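Local coordinates for putative secreted cellulose binding protein (Streptomyces coelicolor, PDB 4OY7) that cleaves cellulose oxidatively at a copper site, this chain being its lytic polysaccharide monooxygenase domain, at residues Leu136-Thr141 / Trp158-Pro163; Val102-Trp107 / Ile172-Val177. All blocks are in the same frame, centred on the assembly; numbering follows the deposited sequence.

Contact 1 of 2, residues Leu136-Thr141 / Trp158-Pro163; sequences LIQTVT and WDLALP
At the bulged edge of a beta-sandwich, Gln138 of strand 134-141 reaches over to Trp158 and Asp159 of strand 155-161 and bridges the two with its amide. The glutamine side chain runs out extended beyond a CG that stands anti to the backbone N (chi1 151°), which carries the amide across to the other strand, and both ends of the amide are used. Gln138 NE2 gives a hydrogen bond to the backbone O of Asp159 at 2.9 Å, lying in that carbonyl's plane on a lone pair. At the oxygen, Trp158 NE1 donates to Gln138 OE1 at 2.9 Å, a more bent bond (134° at the hydrogen) whose donor sits above the amide's C=O plane. The two bonds fix the rotation of the amide, which is turned 78° from the indole plane. The strands belong to different sheets of the immunoglobulin-like core of an AA10 monooxygenase, and run nearly antiparallel, in contact through side chains. Ile137 and Gln138 both face Val116 of the neighbouring strand, a classic beta bulge, and both point toward 158-163. Val140 lays CG2 on one indole face, 3.5 Å from the centroid of the Trp158 five-membered ring, a CH-pi contact, while Val140 CG1 sits against CG and CD2 of Trp158. Farther along, Leu160 CD1 touches Gln138 OE1 at 3.5 Å. Leu160 CD1 also meets Ile137 CD1 at 4.0 Å, the leucine and isoleucine side chains crossing at about a right angle.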
loop_
_atom_site.group_PDB
_atom_site.type_symbol
_atom_site.label_atom_id
_atom_site.label_comp_id
_atom_site.label_asym_id
_atom_site.label_seq_id
_atom_site.Cartn_x
_atom_site.Cartn_y
_atom_site.Cartn_z
ATOM N N LEU A 136 3.217 14.436 -1.023
ATOM C CA LEU A 136 4.501 13.762 -1.146
ATOM C C LEU A 136 5.390 14.180 -0.005
ATOM O O LEU A 136 5.707 15.364 0.134
ATOM C CB LEU A 136 5.198 14.119 -2.467
ATOM C CG LEU A 136 6.552 13.440 -2.729
ATOM C CD1 LEU A 136 6.426 11.923 -2.933
ATOM C CD2 LEU A 136 7.237 14.098 -3.922
ATOM N N ILE A 137 5.798 13.213 0.806
ATOM C CA ILE A 137 6.591 13.491 2.018
ATOM C C ILE A 137 8.009 12.910 1.973
ATOM O O ILE A 137 8.881 13.349 2.709
ATOM C CB ILE A 137 5.847 13.092 3.322
ATOM C CG1 ILE A 137 5.525 11.616 3.418
ATOM C CG2 ILE A 137 4.570 13.931 3.493
ATOM C CD1 ILE A 137 5.049 11.229 4.816
ATOM N N GLN A 138 8.261 11.981 1.056
ATOM C CA GLN A 138 9.568 11.368 0.913
ATOM C C GLN A 138 9.689 10.661 -0.433
ATOM O O GLN A 138 8.721 10.085 -0.916
ATOM C CB GLN A 138 9.780 10.426 2.119
ATOM C CG GLN A 138 10.655 9.229 1.928
ATOM C CD GLN A 138 10.649 8.309 3.136
ATOM O OE1 GLN A 138 9.760 7.465 3.314
ATOM N NE2 GLN A 138 11.651 8.460 3.941
ATOM N N THR A 139 10.856 10.717 -1.063
ATOM C CA THR A 139 11.139 9.817 -2.186
ATOM C C THR A 139 12.396 9.072 -1.837
ATOM O O THR A 139 13.345 9.704 -1.425
ATOM C CB THR A 139 11.265 10.520 -3.561
ATOM O OG1 THR A 139 10.069 11.272 -3.819
ATOM C CG2 THR A 139 11.434 9.521 -4.682
ATOM N N VAL A 140 12.379 7.741 -1.949
ATOM C CA VAL A 140 13.501 6.884 -1.550
ATOM C C VAL A 140 14.042 6.195 -2.787
ATOM O O VAL A 140 13.377 5.339 -3.380
ATOM C CB VAL A 140 13.052 5.815 -0.528
ATOM C CG1 VAL A 140 14.234 4.973 -0.054
ATOM C CG2 VAL A 140 12.356 6.506 0.624
ATOM N N THR A 141 15.269 6.545 -3.160
ATOM C CA THR A 141 15.867 6.027 -4.375
ATOM C C THR A 141 16.704 4.791 -4.069
ATOM O O THR A 141 17.677 4.863 -3.305
ATOM C CB THR A 141 16.694 7.126 -5.074
ATOM O OG1 THR A 141 15.847 8.264 -5.347
ATOM C CG2 THR A 141 17.309 6.580 -6.362
ATOM N N TRP A 158 13.831 1.243 4.722
ATOM C CA TRP A 158 14.268 2.627 4.922
ATOM C C TRP A 158 13.548 3.251 6.107
ATOM O O TRP A 158 12.608 2.672 6.634
ATOM C CB TRP A 158 14.049 3.470 3.676
ATOM C CG TRP A 158 12.626 3.736 3.256
ATOM C CD1 TRP A 158 11.841 4.789 3.655
ATOM C CD2 TRP A 158 11.826 2.972 2.333
ATOM N NE1 TRP A 158 10.612 4.733 3.030
ATOM C CE2 TRP A 158 10.579 3.636 2.210
ATOM C CE3 TRP A 158 12.064 1.807 1.566
ATOM C CZ2 TRP A 158 9.568 3.177 1.380
ATOM C CZ3 TRP A 158 11.055 1.342 0.729
ATOM C CH2 TRP A 158 9.817 2.036 0.636
ATOM N N ASP A 159 14.011 4.417 6.544
ATOM C CA ASP A 159 13.379 5.117 7.658
ATOM C C ASP A 159 12.462 6.220 7.127
ATOM O O ASP A 159 12.799 6.860 6.131
ATOM C CB ASP A 159 14.429 5.777 8.552
ATOM C CG ASP A 159 15.331 4.784 9.251
ATOM O OD1 ASP A 159 14.822 3.746 9.728
ATOM O OD2 ASP A 159 16.546 5.088 9.379
ATOM N N LEU A 160 11.335 6.444 7.814
ATOM C CA LEU A 160 10.429 7.568 7.552
ATOM C C LEU A 160 10.156 8.387 8.823
ATOM O O LEU A 160 9.639 7.838 9.802
ATOM C CB LEU A 160 9.100 7.043 6.993
ATOM C CG LEU A 160 7.937 8.040 6.839
ATOM C CD1 LEU A 160 8.325 9.218 5.936
ATOM C CD2 LEU A 160 6.683 7.284 6.377
ATOM N N ALA A 161 10.468 9.688 8.784
ATOM C CA ALA A 161 10.191 10.610 9.890
ATOM C C ALA A 161 8.774 11.111 9.730
ATOM O O ALA A 161 8.486 11.847 8.786
ATOM C CB ALA A 161 11.175 11.778 9.872
ATOM N N LEU A 162 7.868 10.653 10.585
ATOM C CA LEU A 162 6.450 10.954 10.428
ATOM C C LEU A 162 6.205 12.395 10.878
ATOM O O LEU A 162 6.700 12.807 11.921
ATOM C CB LEU A 162 5.599 9.994 11.267
ATOM C CG LEU A 162 5.717 8.514 10.869
ATOM C CD1 LEU A 162 5.295 7.605 12.016
ATOM C CD2 LEU A 162 4.880 8.268 9.609
ATOM N N PRO A 163 5.424 13.161 10.107
ATOM C CA PRO A 163 5.127 14.531 10.531
ATOM C C PRO A 163 4.512 14.593 11.933
ATOM O O PRO A 163 3.790 13.665 12.336
ATOM C CB PRO A 163 4.102 15.010 9.491
ATOM C CG PRO A 163 4.241 14.120 8.346
ATOM C CD PRO A 163 4.751 12.812 8.845
#

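Contact 2 of 2, residues Val102-Trp107 / Ile172-Val177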
loop_
_atom_site.group_PDB
_atom_site.type_symbol
_atom_site.label_atom_id
_atom_site.label_comp_id
_atom_site.label_asym_id
_atom_site.label_seq_id
_atom_site.Cartn_x
_atom_site.Cartn_y
_atom_site.Cartn_z
ATOM N N VAL A 102 10.402 1.512 7.702
ATOM C CA VAL A 102 9.464 1.134 6.631
ATOM C C VAL A 102 10.002 -0.114 5.927
ATOM O O VAL A 102 11.212 -0.244 5.780
ATOM C CB VAL A 102 9.280 2.287 5.615
ATOM C CG1 VAL A 102 8.476 1.839 4.382
ATOM C CG2 VAL A 102 8.630 3.500 6.280
ATOM N N GLU A 103 9.097 -1.041 5.572
ATOM C CA GLU A 103 9.428 -2.286 4.867
ATOM C C GLU A 103 8.539 -2.399 3.663
ATOM O O GLU A 103 7.345 -2.135 3.785
ATOM C CB GLU A 103 9.223 -3.504 5.787
ATOM C CG GLU A 103 10.191 -3.448 6.953
ATOM C CD GLU A 103 10.400 -4.753 7.728
ATOM O OE1 GLU A 103 9.928 -5.829 7.337
ATOM O OE2 GLU A 103 11.060 -4.698 8.766
ATOM N N TYR A 104 9.124 -2.665 2.497
ATOM C CA TYR A 104 8.360 -2.825 1.272
ATOM C C TYR A 104 8.773 -4.128 0.613
ATOM O O TYR A 104 9.970 -4.411 0.517
ATOM C CB TYR A 104 8.600 -1.637 0.345
ATOM C CG TYR A 104 7.613 -1.478 -0.793
ATOM C CD1 TYR A 104 7.657 -2.338 -1.889
ATOM C CD2 TYR A 104 6.681 -0.448 -0.812
ATOM C CE1 TYR A 104 6.773 -2.211 -2.935
ATOM C CE2 TYR A 104 5.821 -0.292 -1.867
ATOM C CZ TYR A 104 5.857 -1.188 -2.923
ATOM O OH TYR A 104 4.990 -1.046 -3.976
ATOM N N SER A 105 7.802 -4.966 0.241
ATOM C CA SER A 105 8.106 -6.287 -0.290
ATOM C C SER A 105 9.038 -6.243 -1.484
ATOM O O SER A 105 8.861 -5.445 -2.360
ATOM C CB SER A 105 6.815 -7.000 -0.707
ATOM O OG SER A 105 7.082 -8.203 -1.406
ATOM N N ASN A 106 10.022 -7.151 -1.507
ATOM C CA ASN A 106 10.841 -7.358 -2.713
ATOM C C ASN A 106 10.505 -8.696 -3.372
ATOM O O ASN A 106 11.402 -9.451 -3.744
ATOM C CB ASN A 106 12.343 -7.276 -2.408
ATOM C CG ASN A 106 12.813 -8.363 -1.481
ATOM O OD1 ASN A 106 12.007 -9.131 -0.963
ATOM N ND2 ASN A 106 14.113 -8.416 -1.237
ATOM N N TRP A 107 9.209 -8.998 -3.499
ATOM C CA TRP A 107 8.821 -10.293 -4.059
ATOM C C TRP A 107 9.483 -10.518 -5.427
ATOM O O TRP A 107 9.951 -11.618 -5.710
ATOM C CB TRP A 107 7.285 -10.444 -4.126
ATOM C CG TRP A 107 6.863 -11.868 -4.415
ATOM C CD1 TRP A 107 6.315 -12.342 -5.579
ATOM C CD2 TRP A 107 7.005 -13.010 -3.550
ATOM N NE1 TRP A 107 6.077 -13.696 -5.473
ATOM C CE2 TRP A 107 6.518 -14.134 -4.253
ATOM C CE3 TRP A 107 7.508 -13.193 -2.248
ATOM C CZ2 TRP A 107 6.511 -15.429 -3.697
ATOM C CZ3 TRP A 107 7.515 -14.479 -1.707
ATOM C CH2 TRP A 107 7.006 -15.578 -2.427
ATOM N N ILE A 172 -1.156 6.074 3.990
ATOM C CA ILE A 172 0.120 6.281 3.299
ATOM C C ILE A 172 0.040 5.561 1.964
ATOM O O ILE A 172 -0.134 4.344 1.917
ATOM C CB ILE A 172 1.318 5.756 4.128
ATOM C CG1 ILE A 172 1.510 6.628 5.380
ATOM C CG2 ILE A 172 2.605 5.754 3.323
ATOM C CD1 ILE A 172 2.383 5.999 6.438
ATOM N N PHE A 173 0.194 6.332 0.894
ATOM C CA PHE A 173 0.190 5.808 -0.475
ATOM C C PHE A 173 1.605 5.840 -1.009
ATOM O O PHE A 173 2.324 6.847 -0.824
ATOM C CB PHE A 173 -0.675 6.676 -1.394
ATOM C CG PHE A 173 -0.435 6.426 -2.843
ATOM C CD1 PHE A 173 -0.840 5.226 -3.441
ATOM C CD2 PHE A 173 0.200 7.373 -3.623
ATOM C CE1 PHE A 173 -0.614 5.005 -4.784
ATOM C CE2 PHE A 173 0.446 7.133 -4.970
ATOM C CZ PHE A 173 0.073 5.930 -5.535
ATOM N N MET A 174 2.033 4.732 -1.617
ATOM C CA MET A 174 3.352 4.669 -2.238
ATOM C C MET A 174 3.245 4.242 -3.675
ATOM O O MET A 174 2.423 3.357 -4.020
ATOM C CB MET A 174 4.287 3.721 -1.504
ATOM C CG MET A 174 4.274 3.869 -0.008
ATOM S SD MET A 174 5.589 2.882 0.745
ATOM C CE MET A 174 5.028 2.922 2.436
ATOM N N GLN A 175 4.033 4.899 -4.505
ATOM C CA GLN A 175 4.174 4.528 -5.911
ATOM C C GLN A 175 5.623 4.137 -6.122
ATOM O O GLN A 175 6.556 4.908 -5.858
ATOM C CB GLN A 175 3.750 5.652 -6.851
ATOM C CG GLN A 175 3.558 5.189 -8.281
ATOM C CD GLN A 175 2.986 6.277 -9.172
ATOM O OE1 GLN A 175 2.362 7.229 -8.685
ATOM N NE2 GLN A 175 3.162 6.128 -10.493
ATOM N N TRP A 176 5.810 2.885 -6.532
ATOM C CA TRP A 176 7.111 2.344 -6.812
ATOM C C TRP A 176 7.345 2.522 -8.296
ATOM O O TRP A 176 6.692 1.861 -9.115
ATOM C CB TRP A 176 7.162 0.857 -6.450
ATOM C CG TRP A 176 8.502 0.213 -6.573
ATOM C CD1 TRP A 176 9.725 0.828 -6.733
ATOM C CD2 TRP A 176 8.771 -1.196 -6.499
ATOM N NE1 TRP A 176 10.719 -0.119 -6.781
ATOM C CE2 TRP A 176 10.162 -1.362 -6.639
ATOM C CE3 TRP A 176 7.959 -2.339 -6.328
ATOM C CZ2 TRP A 176 10.762 -2.615 -6.615
ATOM C CZ3 TRP A 176 8.544 -3.552 -6.320
ATOM C CH2 TRP A 176 9.939 -3.694 -6.439
ATOM N N VAL A 177 8.268 3.410 -8.626
ATOM C CA VAL A 177 8.526 3.813 -9.999
ATOM C C VAL A 177 9.827 3.193 -10.460
ATOM O O VAL A 177 10.927 3.598 -10.053
ATOM C CB VAL A 177 8.546 5.352 -10.102
ATOM C CG1 VAL A 177 8.783 5.793 -11.547
ATOM C CG2 VAL A 177 7.246 5.877 -9.518
#
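Val102 reaches across the interior of the beta-sandwich to Met174, its CG1 meeting Met174 CE tip to tip at 4.1 Å. This is the buried core of the immunoglobulin-like AA10 fold: strand 99-105 lies in one sheet and strand 168-178 in the other, their local axes crossing at 52° with 10.8 Å between them, and no hydrogen bond joins the two segments. Two residues on, Tyr104 carries most of the contact from the first strand. With CG anti to the backbone N (chi1 -165°), its ring extends toward the other sheet, sliding past Met174 in the opposite direction. Met174 SD lies in the plane of the ring at its edge, 3.8 Å from Tyr104 CD2, a Met-aromatic contact made through the rim. The other side of the phenol ring turns to Trp176, an offset edge-to-face pair, the tyrosine edge toward the indole face, with the planes at 70° and CE1 of Tyr104 3.6 Å from Trp176 CE3. The hydroxyl ends beside the base of the indole, with Tyr104 OH 3.8 Å from Trp176 CB. Phe114 stacks on Trp176 and also meets the Tyr104 ring, while Trp176 meets the copper ligand His110, so the packing runs directly into the second shell of the metal site. At Ser105 the strand ends, and its backbone O is buried with no hydrogen-bonding partner in the model; the nearest atom of the opposite segment to Ser105 O is Trp176 CZ3, at 4.4 Å.

Overall arrangement
Contacts 1 and 2 share the sheet that holds strands 99-105 and 155-161, and their centres are 11 Å apart. The backbone joins them through a probable hydrogen bond from Val102 N to Trp158 O, 2.7 Å long. The Trp158 indole also packs on contact 2, with CZ2 4.0 Å from Met174 SD and CZ3 3.9 Å from Tyr104 CB, giving one continuous interior. Their relation to the copper differs: the Trp176 side chain of contact 2 is about 5 Å from the metal bound by His1 and His110, whereas the Trp158 side chain of contact 1 lies about 12 Å from that of His110.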